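Local coordinates for protein oxidoreductase (Thermotoga maritima, PDB 1ZH8) that probably catalyses NADP-dependent oxidation or reduction of an alcohol or carbonyl group, as a Rossmann-fold member of the GFO/IDH/MocA oxidoreductase family, at residues T183-R186 and K190-G193; F195-G200 and A321-C326; D72-L77 and L96-K101; W168-G173 and V201-A206. All coordinates share one frame; numbering follows the deposited sequence.

Interactions 2 and 4 lie in the buried core of the C-terminal part and share helix 195-211: one presses it against helix 313-329, the other against strand 163-171 of the large mixed sheet, and Phe322 and Ile323 of interaction 2 touch Ala204 and Val201 of interaction 4. Neither has a hydrogen bond between its segments; methyl groups and rings carry the contact. Interaction 1, joined to interaction 2 by the Arg186-Asp198 salt bridge, is buried too, but a water and the NADP diphosphate give it a polar character. Interaction 3 stands apart in the Rossmann domain, about 26 Å from interaction 2 between centres; it pairs a buried ring stack with a long salt bridge near the surface.

Interaction 1 (T183-R186 and K190-G193); sequences TDWR and KHVG. With NAP (NADP nicotinamide-adenine-dinucleotide phosphate), chain D.
Trp185 and His191 meet where the short helix 184-187 and the loop after it, both in the GFO/IDH/MocA C-terminal domain, come up against the diphosphate of NADP bound to the Rossmann domain. No direct hydrogen bond crosses between the two segments; a water does the joining. It donates to Trp185 O, accepts from Lys190 N at 2.6 Å, and lies in the plane of the His191 ring at the edge, 2.8 Å from ND1. Three protein atoms therefore grip it and tie the helix to the loop.

The aromatic contact is glancing. CE1 of His191 comes within 3.8 Å of Trp185 CE3, with the two ring planes inclined at 52°, so this is neither a stack nor a T-shaped pair. Val92 touches both side chains.

Polar bonds to the cofactor hold the other end of the indole. With CG set between its own N and C (chi1 65°), Trp185 turns NE1 to the diphosphate, where it donates to NADP O2A at 3.0 Å. The CZ2 corner of the Trp185 indole sits over the centre of the Arg186 guanidinium, 3.2 Å from its plane. That contact and the bonds around the rim of the group fix how it is turned. NE forms a salt bridge with Asp198 of helix 195-211. NH1 also donates to Thr183 OG1, in the guanidinium plane, at 3.2 Å. Two N-H groups converge on one phosphate oxygen: NADP O2N is 2.8 Å from Arg186 NH1 and 2.7 Å from Arg186 NH2.

Interaction 2 (F195-G200 and A321-C326); sequences FLSDGG and AFIEAC
Ile323 carries this contact, reaching from helix 321-326 toward Leu196, Ser197 and Gly200 on one side of helix 195-200. Its CB points at the facing helix and splits there into two branches. The methyl CG2, anti to the backbone N of Ile323, takes the branch toward Leu196 and Ser197: it rests 3.4 Å from Leu196 O, with Leu196 CB farther off at 4.3 Å, and in the conformer of Ser197 described here it lies 3.6 Å from Ser197 OG. The other branch starts at CG1, which lies 3.7 Å from Gly200 C. From there chi2 (-62°) turns the tip, CD1, onto the backbone of Gly200, and CD1 stops 3.6 Å from Gly200 CA. A side chain on Gly200 would run into this methyl, so the absence of one lets Ile323 sit directly against the main chain.

Ser197 has a second deposited conformer; in this one its hydroxyl is probably bonded to Val192 O. An alanine in place of Ile323 would probably open a gap over Gly200 and take the apolar cover from Leu196 O, leaving the two helices less firmly seated.

Phe322, one residue earlier on the same helix, packs on Ala204 and Met207 farther down helix 195-211, while Leu196 touches Leu234 of the mixed sheet. The axes of the two short segments approach to 9.5 Å, with their directions 154° apart. This is buried, nearly antiparallel helix-helix packing against the large mixed sheet of the GFO/IDH/MocA C-terminal domain, on the helix whose Asp198 borders the NADP pocket.

Interaction 3 (D72-L77 and L96-K101); sequences DSYEEL and LPFIEK
The phenol of Tyr74 donates to the main-chain carbonyl of Phe98, with OH 2.7 Å from O. The hydroxyl approaches from above the carbonyl plane, 45° out of it. Farther toward solvent, Lys101 NZ, in one of the two conformers of this lysine, meets Glu75 OE2 at 3.4 Å in a long salt bridge whose hydrogen bond is weak. Glu75 bends at chi2 (78°), which carries its carboxylate toward that copy of the extended lysine. Within segment 72-77, Ser73 OG caps the helix by accepting from Glu76 N.

Beneath the charged pair the two aromatic rings lie flat on each other. Tyr74 and Phe98 form an offset stack, planes only 5° apart and centroids separated by 4.4 Å. The side chains slide past one another in opposite directions, so the overlap falls near the rims: Tyr74 CD2 is 3.5 Å from Phe98 CD2. The same tyrosine thus bonds to the backbone of Phe98 through its hydroxyl and covers its ring through one face. Lys101 CB adds a contact at Tyr74 CE2, at 3.8 Å, bringing the aliphatic base of the lysine against the stack.

Val24 of strand 19-24 touches both aromatic side chains, and Val86 and Leu88 of strand 85-88 lie under Tyr74 and Phe98 respectively. Two helices packed side by side over the parallel sheet in this way belong to the NADP-binding Rossmann fold.

Interaction 4 (W168-G173 and V201-A206); sequences WQIWVG and VHHAAA. With NAP (NADP nicotinamide-adenine-dinucleotide phosphate), chain D.
In the core of the GFO/IDH/MocA C-terminal domain, helix 195-211 packs on strand 163-171 of the mixed sheet through Trp168, Ile170, His203 and Ala206. Trp168 CG stands anti to the backbone N (chi1 -159°), which carries the indole out to the helix. The imidazole of His203 presents its edge to the face of the Trp168 six-membered ring, a T-shaped pair with centroids 5.2 Å apart and planes at 70°. Ile170 CD1 is wedged between the two aromatics: it makes a CH-pi contact 3.6 Å from the imidazole centroid, almost on the ring normal, and lies 3.5 Å above the Trp168 plane, toward the rim. At the indole edge, Trp168 CZ3 is 3.6 Å from His203 O, while Ala206 CB meets CZ3 of Trp168 at 3.7 Å.

His203 ND1 is hydrogen-bonded to Tyr248 OH. An alanine at His203 would probably leave Ile170 CD1 and the Trp168 face without their aromatic partner and the Tyr248 hydroxyl without its mate.

His202 turns to the cofactor instead, its CE1 3.5 Å from NADP N7N. Around the contact, Phe260 stacks on Trp168, strand 245-251 lies beside Ile170 through Tyr248 and Ile250, and helix 313-329 meets helix 195-211 at Val201, Ala204 and Ala205.

Interaction 1 (T183-R186 and K190-G193)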
# COMPACT_ATOMS: atom_id res chain seq x y z
N THR A 183 -4.34 -20.42 22.22
CA THR A 183 -4.62 -21.75 21.72
C THR A 183 -3.36 -22.40 21.13
O THR A 183 -2.58 -21.75 20.40
CB THR A 183 -5.73 -21.73 20.66
OG1 THR A 183 -5.36 -20.81 19.62
CG2 THR A 183 -7.05 -21.30 21.29
N ASP A 184 -3.19 -23.68 21.45
CA ASP A 184 -1.97 -24.44 21.13
C ASP A 184 -1.59 -24.45 19.63
O ASP A 184 -0.42 -24.22 19.27
CB ASP A 184 -2.02 -25.86 21.73
CG ASP A 184 -3.24 -26.69 21.23
OD1 ASP A 184 -3.96 -26.31 20.28
OD2 ASP A 184 -3.47 -27.78 21.80
N TRP A 185 -2.59 -24.66 18.78
CA TRP A 185 -2.35 -24.77 17.34
C TRP A 185 -2.10 -23.41 16.65
O TRP A 185 -1.62 -23.38 15.50
CB TRP A 185 -3.50 -25.53 16.66
CG TRP A 185 -4.84 -24.80 16.74
CD1 TRP A 185 -5.75 -24.84 17.78
CD2 TRP A 185 -5.40 -23.93 15.75
NE1 TRP A 185 -6.84 -24.05 17.48
CE2 TRP A 185 -6.65 -23.49 16.24
CE3 TRP A 185 -4.97 -23.49 14.49
CZ2 TRP A 185 -7.47 -22.62 15.52
CZ3 TRP A 185 -5.77 -22.62 13.78
CH2 TRP A 185 -7.01 -22.18 14.29
N ARG A 186 -2.41 -22.31 17.33
CA ARG A 186 -2.00 -20.96 16.88
C ARG A 186 -0.62 -20.52 17.43
O ARG A 186 0.08 -19.76 16.78
CB ARG A 186 -3.07 -19.90 17.19
CG ARG A 186 -4.39 -20.05 16.38
CD ARG A 186 -5.36 -18.88 16.67
NE ARG A 186 -6.64 -18.98 15.97
CZ ARG A 186 -7.77 -19.49 16.48
NH1 ARG A 186 -7.81 -19.98 17.73
NH2 ARG A 186 -8.86 -19.52 15.73
N LYS A 190 0.84 -24.74 12.33
CA LYS A 190 1.19 -25.63 11.22
C LYS A 190 0.70 -25.02 9.92
O LYS A 190 1.14 -25.41 8.83
CB LYS A 190 0.65 -27.05 11.44
CG LYS A 190 1.37 -27.77 12.60
CD LYS A 190 0.82 -29.17 12.91
CE LYS A 190 1.63 -29.82 14.03
NZ LYS A 190 1.44 -31.29 14.11
N HIS A 191 -0.19 -24.03 10.03
CA HIS A 191 -0.70 -23.35 8.85
C HIS A 191 0.26 -22.27 8.28
O HIS A 191 0.97 -21.59 9.01
CB HIS A 191 -2.11 -22.82 9.09
CG HIS A 191 -2.26 -22.01 10.34
ND1 HIS A 191 -2.16 -22.55 11.60
CD2 HIS A 191 -2.55 -20.70 10.52
CE1 HIS A 191 -2.37 -21.61 12.51
NE2 HIS A 191 -2.61 -20.47 11.87
N VAL A 192 0.26 -22.14 6.95
CA VAL A 192 1.19 -21.24 6.27
C VAL A 192 1.00 -19.81 6.80
O VAL A 192 -0.12 -19.28 6.87
CB VAL A 192 1.06 -21.35 4.69
CG1 VAL A 192 -0.31 -20.92 4.19
CG2 VAL A 192 2.17 -20.59 3.98
N GLY A 193 2.11 -19.21 7.23
CA GLY A 193 2.08 -17.81 7.64
C GLY A 193 1.42 -17.51 8.98
O GLY A 193 1.21 -16.33 9.30
PA NAP D . -9.91 -23.65 19.61
O1A NAP D . -10.56 -22.85 20.68
O2A NAP D . -8.58 -24.15 19.98
O5B NAP D . -10.92 -24.81 19.17
C5B NAP D . -10.43 -26.05 18.70
C4B NAP D . -11.22 -27.15 19.37
O4B NAP D . -10.92 -28.41 18.77
C3B NAP D . -10.87 -27.29 20.85
O3B NAP D . -12.07 -27.63 21.48
C2B NAP D . -9.91 -28.46 20.83
O2B NAP D . -9.56 -29.22 21.98
C1B NAP D . -10.59 -29.34 19.80
N9A NAP D . -9.69 -30.37 19.30
C8A NAP D . -8.32 -30.30 19.15
N7A NAP D . -7.90 -31.48 18.64
C5A NAP D . -8.97 -32.29 18.48
C6A NAP D . -9.12 -33.59 18.01
N6A NAP D . -8.07 -34.30 17.63
N1A NAP D . -10.37 -34.16 17.94
C2A NAP D . -11.47 -33.44 18.35
N3A NAP D . -11.33 -32.16 18.82
C4A NAP D . -10.10 -31.60 18.88
O3 NAP D . -9.75 -22.73 18.31
PN NAP D . -10.96 -21.98 17.58
O1N NAP D . -12.33 -22.42 18.02
O2N NAP D . -10.51 -20.60 17.64
O5D NAP D . -10.84 -22.44 16.04
C5D NAP D . -11.35 -23.65 15.53
C4D NAP D . -11.64 -23.47 14.04
O4D NAP D . -12.53 -22.38 13.87
C3D NAP D . -10.36 -23.12 13.27
O3D NAP D . -10.32 -23.79 12.03
C2D NAP D . -10.46 -21.63 13.02
O2D NAP D . -9.81 -21.23 11.83
C1D NAP D . -11.97 -21.42 12.99
N1N NAP D . -12.31 -20.06 13.38
C2N NAP D . -13.01 -19.30 12.49
C3N NAP D . -13.36 -17.98 12.80
C7N NAP D . -14.32 -17.21 11.92
O7N NAP D . -14.59 -15.88 12.29
N7N NAP D . -14.89 -17.78 10.83
C4N NAP D . -13.00 -17.45 14.04
C5N NAP D . -12.29 -18.25 14.96
C6N NAP D . -11.95 -19.56 14.61
P2B NAP D . -10.23 -29.36 23.44
O1X NAP D . -11.33 -30.40 23.44
O2X NAP D . -10.83 -28.05 23.90
O3X NAP D . -9.08 -29.79 24.33
O HOH W 1 -1.62 -24.84 13.12

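Interaction 2 (F195-G200 and A321-C326)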
# COMPACT_ATOMS: atom_id res chain seq x y z
N PHE A 195 -0.81 -16.38 11.69
CA PHE A 195 -2.00 -15.55 11.72
C PHE A 195 -2.31 -14.96 10.36
O PHE A 195 -3.44 -14.56 10.12
CB PHE A 195 -1.89 -14.43 12.74
CG PHE A 195 -2.28 -14.85 14.11
CD1 PHE A 195 -3.63 -14.88 14.48
CD2 PHE A 195 -1.32 -15.23 15.04
CE1 PHE A 195 -4.01 -15.29 15.76
CE2 PHE A 195 -1.69 -15.64 16.34
CZ PHE A 195 -3.03 -15.67 16.70
N LEU A 196 -1.30 -14.90 9.49
CA LEU A 196 -1.53 -14.39 8.16
C LEU A 196 -2.55 -15.23 7.38
O LEU A 196 -3.41 -14.66 6.68
CB LEU A 196 -0.23 -14.21 7.38
CG LEU A 196 0.80 -13.28 8.05
CD1 LEU A 196 2.03 -13.15 7.13
CD2 LEU A 196 0.21 -11.91 8.41
N SER A 197 -2.51 -16.55 7.51
CA SER A 197 -3.54 -17.38 6.88
C SER A 197 -4.82 -17.41 7.70
O SER A 197 -5.92 -17.37 7.15
CB SER A 197 -3.06 -18.83 6.76
OG SER A 197 -2.24 -18.99 5.63
N ASP A 198 -4.67 -17.49 9.01
CA ASP A 198 -5.80 -17.61 9.91
C ASP A 198 -6.83 -16.49 9.66
O ASP A 198 -8.00 -16.78 9.40
CB ASP A 198 -5.29 -17.65 11.37
CG ASP A 198 -6.40 -17.71 12.39
OD1 ASP A 198 -7.54 -18.09 12.06
OD2 ASP A 198 -6.12 -17.35 13.56
N GLY A 199 -6.38 -15.24 9.70
CA GLY A 199 -7.25 -14.11 9.41
C GLY A 199 -7.21 -13.68 7.96
O GLY A 199 -8.13 -13.03 7.49
N GLY A 200 -6.14 -14.02 7.24
CA GLY A 200 -5.98 -13.56 5.85
C GLY A 200 -6.99 -14.11 4.85
O GLY A 200 -7.46 -13.37 3.96
N ALA A 321 -4.56 -19.56 -1.38
CA ALA A 321 -3.53 -19.28 -2.40
C ALA A 321 -3.03 -17.82 -2.42
O ALA A 321 -1.83 -17.58 -2.55
CB ALA A 321 -4.04 -19.69 -3.79
N PHE A 322 -3.95 -16.86 -2.31
CA PHE A 322 -3.57 -15.46 -2.20
C PHE A 322 -2.60 -15.25 -1.03
O PHE A 322 -1.52 -14.68 -1.21
CB PHE A 322 -4.81 -14.54 -2.05
CG PHE A 322 -4.46 -13.11 -1.73
CD1 PHE A 322 -4.22 -12.19 -2.75
CD2 PHE A 322 -4.36 -12.68 -0.41
CE1 PHE A 322 -3.89 -10.86 -2.47
CE2 PHE A 322 -4.03 -11.35 -0.11
CZ PHE A 322 -3.79 -10.44 -1.14
N ILE A 323 -2.97 -15.74 0.16
CA ILE A 323 -2.11 -15.58 1.33
C ILE A 323 -0.82 -16.37 1.19
O ILE A 323 0.27 -15.83 1.42
CB ILE A 323 -2.84 -15.97 2.64
CG1 ILE A 323 -4.06 -15.06 2.85
CG2 ILE A 323 -1.90 -15.87 3.83
CD1 ILE A 323 -3.71 -13.62 3.00
N GLU A 324 -0.91 -17.63 0.78
CA GLU A 324 0.31 -18.41 0.60
C GLU A 324 1.30 -17.73 -0.38
O GLU A 324 2.50 -17.73 -0.14
CB GLU A 324 0.01 -19.85 0.20
CG GLU A 324 1.25 -20.74 0.13
CD GLU A 324 0.95 -22.23 0.10
OE1 GLU A 324 -0.13 -22.66 0.60
OE2 GLU A 324 1.80 -22.97 -0.40
N ALA A 325 0.78 -17.13 -1.45
CA ALA A 325 1.62 -16.36 -2.37
C ALA A 325 2.35 -15.20 -1.69
O ALA A 325 3.55 -15.05 -1.87
CB ALA A 325 0.81 -15.87 -3.56
N CYS A 326 1.61 -14.39 -0.93
CA CYS A 326 2.18 -13.31 -0.12
C CYS A 326 3.28 -13.75 0.84
O CYS A 326 4.30 -13.09 0.95
CB CYS A 326 1.09 -12.66 0.70
SG CYS A 326 -0.07 -11.71 -0.28

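Interaction 3 (D72-L77 and L96-K101)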
# COMPACT_ATOMS: atom_id res chain seq x y z
N ASP A 72 -16.51 -40.01 22.88
CA ASP A 72 -15.07 -39.96 23.13
C ASP A 72 -14.27 -39.75 21.85
O ASP A 72 -13.16 -39.23 21.89
CB ASP A 72 -14.61 -41.22 23.87
CG ASP A 72 -15.14 -41.29 25.31
OD1 ASP A 72 -15.34 -40.23 25.94
OD2 ASP A 72 -15.32 -42.42 25.83
N SER A 73 -14.82 -40.16 20.71
CA SER A 73 -14.13 -39.98 19.45
C SER A 73 -15.06 -39.63 18.29
O SER A 73 -16.22 -40.03 18.24
CB SER A 73 -13.27 -41.23 19.11
OG SER A 73 -14.07 -42.22 18.51
N TYR A 74 -14.49 -38.90 17.34
CA TYR A 74 -15.15 -38.47 16.13
C TYR A 74 -15.57 -39.66 15.28
O TYR A 74 -16.68 -39.65 14.71
CB TYR A 74 -14.16 -37.63 15.36
CG TYR A 74 -14.56 -37.21 13.99
CD1 TYR A 74 -15.71 -36.47 13.76
CD2 TYR A 74 -13.74 -37.48 12.91
CE1 TYR A 74 -16.05 -36.03 12.49
CE2 TYR A 74 -14.05 -37.06 11.63
CZ TYR A 74 -15.21 -36.34 11.42
OH TYR A 74 -15.52 -35.92 10.15
N GLU A 75 -14.69 -40.67 15.19
CA GLU A 75 -14.96 -41.86 14.39
C GLU A 75 -16.21 -42.56 14.90
O GLU A 75 -16.98 -43.11 14.11
CB GLU A 75 -13.77 -42.85 14.41
CG GLU A 75 -12.50 -42.40 13.68
CD GLU A 75 -11.66 -41.38 14.47
OE1 GLU A 75 -12.01 -41.04 15.62
OE2 GLU A 75 -10.64 -40.90 13.93
N GLU A 76 -16.43 -42.53 16.22
CA GLU A 76 -17.61 -43.16 16.82
C GLU A 76 -18.84 -42.34 16.51
O GLU A 76 -19.90 -42.88 16.18
CB GLU A 76 -17.48 -43.39 18.34
CG GLU A 76 -18.69 -44.14 18.93
CD GLU A 76 -18.59 -44.45 20.44
OE1 GLU A 76 -17.70 -43.90 21.14
OE2 GLU A 76 -19.42 -45.25 20.94
N LEU A 77 -18.70 -41.02 16.62
CA LEU A 77 -19.79 -40.11 16.28
C LEU A 77 -20.25 -40.39 14.87
O LEU A 77 -21.44 -40.51 14.62
CB LEU A 77 -19.32 -38.68 16.40
CG LEU A 77 -20.32 -37.56 16.12
CD1 LEU A 77 -20.08 -36.43 17.11
CD2 LEU A 77 -20.16 -37.10 14.70
N LEU A 96 -8.41 -31.73 6.56
CA LEU A 96 -8.29 -32.78 5.53
C LEU A 96 -8.66 -34.18 6.05
O LEU A 96 -9.65 -34.75 5.59
CB LEU A 96 -6.91 -32.78 4.83
CG LEU A 96 -6.64 -33.97 3.88
CD1 LEU A 96 -7.61 -34.03 2.71
CD2 LEU A 96 -5.20 -34.00 3.37
N PRO A 97 -7.90 -34.74 7.02
CA PRO A 97 -8.26 -36.12 7.40
C PRO A 97 -9.69 -36.27 7.91
O PRO A 97 -10.31 -37.30 7.65
CB PRO A 97 -7.24 -36.48 8.50
CG PRO A 97 -6.68 -35.18 8.96
CD PRO A 97 -6.73 -34.24 7.78
N PHE A 98 -10.23 -35.25 8.58
CA PHE A 98 -11.58 -35.34 9.15
C PHE A 98 -12.68 -35.22 8.09
O PHE A 98 -13.70 -35.91 8.15
CB PHE A 98 -11.77 -34.33 10.28
CG PHE A 98 -11.26 -34.80 11.62
CD1 PHE A 98 -10.09 -35.56 11.71
CD2 PHE A 98 -11.95 -34.48 12.79
CE1 PHE A 98 -9.62 -36.00 12.97
CE2 PHE A 98 -11.50 -34.89 14.03
CZ PHE A 98 -10.33 -35.65 14.13
N ILE A 99 -12.46 -34.36 7.10
CA ILE A 99 -13.36 -34.27 5.95
C ILE A 99 -13.41 -35.63 5.25
O ILE A 99 -14.50 -36.14 4.95
CB ILE A 99 -12.96 -33.13 4.98
CG1 ILE A 99 -13.30 -31.77 5.62
CG2 ILE A 99 -13.62 -33.32 3.59
CD1 ILE A 99 -12.61 -30.56 4.95
N GLU A 100 -12.24 -36.23 5.03
CA GLU A 100 -12.18 -37.53 4.37
C GLU A 100 -12.92 -38.59 5.16
O GLU A 100 -13.60 -39.44 4.57
CB GLU A 100 -10.73 -37.98 4.13
CG GLU A 100 -10.66 -39.18 3.18
CD GLU A 100 -9.26 -39.56 2.76
OE1 GLU A 100 -8.31 -38.83 3.11
OE2 GLU A 100 -9.10 -40.60 2.08
N LYS A 101 -12.77 -38.58 6.49
CA LYS A 101 -13.47 -39.56 7.32
C LYS A 101 -14.99 -39.39 7.14
O LYS A 101 -15.70 -40.36 6.94
CB LYS A 101 -13.06 -39.45 8.79
CG LYS A 101 -11.83 -40.26 9.15
CD LYS A 101 -11.08 -39.69 10.36
CE LYS A 101 -9.71 -40.36 10.52
NZ LYS A 101 -8.78 -39.60 11.42

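Interaction 4 (W168-G173 and V201-A206)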
# COMPACT_ATOMS: atom_id res chain seq x y z
N TRP A 168 -6.65 -1.79 1.68
CA TRP A 168 -7.20 -2.27 2.92
C TRP A 168 -6.04 -2.35 3.91
O TRP A 168 -5.08 -3.10 3.69
CB TRP A 168 -7.86 -3.64 2.74
CG TRP A 168 -8.88 -4.02 3.77
CD1 TRP A 168 -9.17 -3.36 4.93
CD2 TRP A 168 -9.71 -5.20 3.77
NE1 TRP A 168 -10.15 -4.03 5.63
CE2 TRP A 168 -10.50 -5.16 4.95
CE3 TRP A 168 -9.86 -6.28 2.89
CZ2 TRP A 168 -11.45 -6.13 5.25
CZ3 TRP A 168 -10.81 -7.26 3.19
CH2 TRP A 168 -11.59 -7.19 4.37
N GLN A 169 -6.13 -1.55 4.96
CA GLN A 169 -5.14 -1.56 6.03
C GLN A 169 -5.81 -1.96 7.30
O GLN A 169 -6.76 -1.30 7.72
CB GLN A 169 -4.57 -0.16 6.26
CG GLN A 169 -3.89 0.37 5.08
CD GLN A 169 -3.01 1.50 5.44
OE1 GLN A 169 -2.45 1.53 6.55
NE2 GLN A 169 -2.87 2.45 4.52
N ILE A 170 -5.30 -3.00 7.94
CA ILE A 170 -5.95 -3.55 9.11
C ILE A 170 -4.95 -3.60 10.27
O ILE A 170 -3.85 -4.11 10.12
CB ILE A 170 -6.50 -4.96 8.81
CG1 ILE A 170 -7.42 -4.90 7.59
CG2 ILE A 170 -7.20 -5.58 10.04
CD1 ILE A 170 -7.74 -6.24 7.02
N TRP A 171 -5.34 -3.07 11.42
CA TRP A 171 -4.45 -3.10 12.57
C TRP A 171 -5.16 -3.74 13.74
O TRP A 171 -5.88 -3.07 14.46
CB TRP A 171 -3.97 -1.69 12.91
CG TRP A 171 -3.25 -1.00 11.78
CD1 TRP A 171 -3.79 -0.22 10.79
CD2 TRP A 171 -1.83 -1.00 11.55
NE1 TRP A 171 -2.81 0.26 9.96
CE2 TRP A 171 -1.60 -0.21 10.40
CE3 TRP A 171 -0.75 -1.60 12.20
CZ2 TRP A 171 -0.32 -0.01 9.89
CZ3 TRP A 171 0.53 -1.39 11.69
CH2 TRP A 171 0.73 -0.61 10.55
N VAL A 172 -4.97 -5.04 13.92
CA VAL A 172 -5.75 -5.80 14.92
C VAL A 172 -5.39 -5.52 16.39
O VAL A 172 -6.26 -5.60 17.26
CB VAL A 172 -5.77 -7.32 14.59
CG1 VAL A 172 -6.91 -8.01 15.33
CG2 VAL A 172 -5.94 -7.54 13.08
N GLY A 173 -4.13 -5.17 16.66
CA GLY A 173 -3.66 -4.91 18.02
C GLY A 173 -3.93 -6.01 19.05
O GLY A 173 -4.29 -5.71 20.21
N VAL A 201 -7.34 -15.40 4.98
CA VAL A 201 -8.37 -15.97 4.12
C VAL A 201 -9.69 -15.13 4.11
O VAL A 201 -10.29 -14.92 3.07
CB VAL A 201 -8.57 -17.49 4.34
CG1 VAL A 201 -7.27 -18.22 3.99
CG2 VAL A 201 -9.01 -17.82 5.79
N HIS A 202 -10.09 -14.60 5.27
CA HIS A 202 -11.24 -13.67 5.32
C HIS A 202 -11.07 -12.49 4.38
O HIS A 202 -11.96 -12.19 3.56
CB HIS A 202 -11.44 -13.12 6.73
CG HIS A 202 -11.86 -14.14 7.72
ND1 HIS A 202 -13.00 -14.91 7.55
CD2 HIS A 202 -11.31 -14.53 8.89
CE1 HIS A 202 -13.12 -15.73 8.58
NE2 HIS A 202 -12.11 -15.52 9.41
N HIS A 203 -9.93 -11.82 4.49
CA HIS A 203 -9.66 -10.66 3.67
C HIS A 203 -9.58 -10.99 2.16
O HIS A 203 -10.12 -10.25 1.32
CB HIS A 203 -8.43 -9.92 4.21
CG HIS A 203 -8.41 -9.83 5.71
ND1 HIS A 203 -7.29 -10.10 6.47
CD2 HIS A 203 -9.40 -9.55 6.60
CE1 HIS A 203 -7.58 -9.98 7.76
NE2 HIS A 203 -8.86 -9.64 7.86
N ALA A 204 -8.96 -12.11 1.80
CA ALA A 204 -8.92 -12.52 0.39
C ALA A 204 -10.34 -12.81 -0.10
O ALA A 204 -10.72 -12.44 -1.24
CB ALA A 204 -8.03 -13.75 0.21
N ALA A 205 -11.14 -13.45 0.76
CA ALA A 205 -12.50 -13.75 0.39
C ALA A 205 -13.23 -12.45 -0.00
O ALA A 205 -13.82 -12.35 -1.09
CB ALA A 205 -13.21 -14.48 1.51
N ALA A 206 -13.10 -11.44 0.85
CA ALA A 206 -13.77 -10.16 0.61
C ALA A 206 -13.28 -9.46 -0.65
O ALA A 206 -14.08 -9.00 -1.46
CB ALA A 206 -13.66 -9.25 1.82
PA NAP D . -9.91 -23.65 19.61
O1A NAP D . -10.56 -22.85 20.68
O2A NAP D . -8.58 -24.15 19.98
O5B NAP D . -10.92 -24.81 19.17
C5B NAP D . -10.43 -26.05 18.70
C4B NAP D . -11.22 -27.15 19.37
O4B NAP D . -10.92 -28.41 18.77
C3B NAP D . -10.87 -27.29 20.85
O3B NAP D . -12.07 -27.63 21.48
C2B NAP D . -9.91 -28.46 20.83
O2B NAP D . -9.56 -29.22 21.98
C1B NAP D . -10.59 -29.34 19.80
N9A NAP D . -9.69 -30.37 19.30
C8A NAP D . -8.32 -30.30 19.15
N7A NAP D . -7.90 -31.48 18.64
C5A NAP D . -8.97 -32.29 18.48
C6A NAP D . -9.12 -33.59 18.01
N6A NAP D . -8.07 -34.30 17.63
N1A NAP D . -10.37 -34.16 17.94
C2A NAP D . -11.47 -33.44 18.35
N3A NAP D . -11.33 -32.16 18.82
C4A NAP D . -10.10 -31.60 18.88
O3 NAP D . -9.75 -22.73 18.31
PN NAP D . -10.96 -21.98 17.58
O1N NAP D . -12.33 -22.42 18.02
O2N NAP D . -10.51 -20.60 17.64
O5D NAP D . -10.84 -22.44 16.04
C5D NAP D . -11.35 -23.65 15.53
C4D NAP D . -11.64 -23.47 14.04
O4D NAP D . -12.53 -22.38 13.87
C3D NAP D . -10.36 -23.12 13.27
O3D NAP D . -10.32 -23.79 12.03
C2D NAP D . -10.46 -21.63 13.02
O2D NAP D . -9.81 -21.23 11.83
C1D NAP D . -11.97 -21.42 12.99
N1N NAP D . -12.31 -20.06 13.38
C2N NAP D . -13.01 -19.30 12.49
C3N NAP D . -13.36 -17.98 12.80
C7N NAP D . -14.32 -17.21 11.92
O7N NAP D . -14.59 -15.88 12.29
N7N NAP D . -14.89 -17.78 10.83
C4N NAP D . -13.00 -17.45 14.04
C5N NAP D . -12.29 -18.25 14.96
C6N NAP D . -11.95 -19.56 14.61
P2B NAP D . -10.23 -29.36 23.44
O1X NAP D . -11.33 -30.40 23.44
O2X NAP D . -10.83 -28.05 23.90
O3X NAP D . -9.08 -29.79 24.33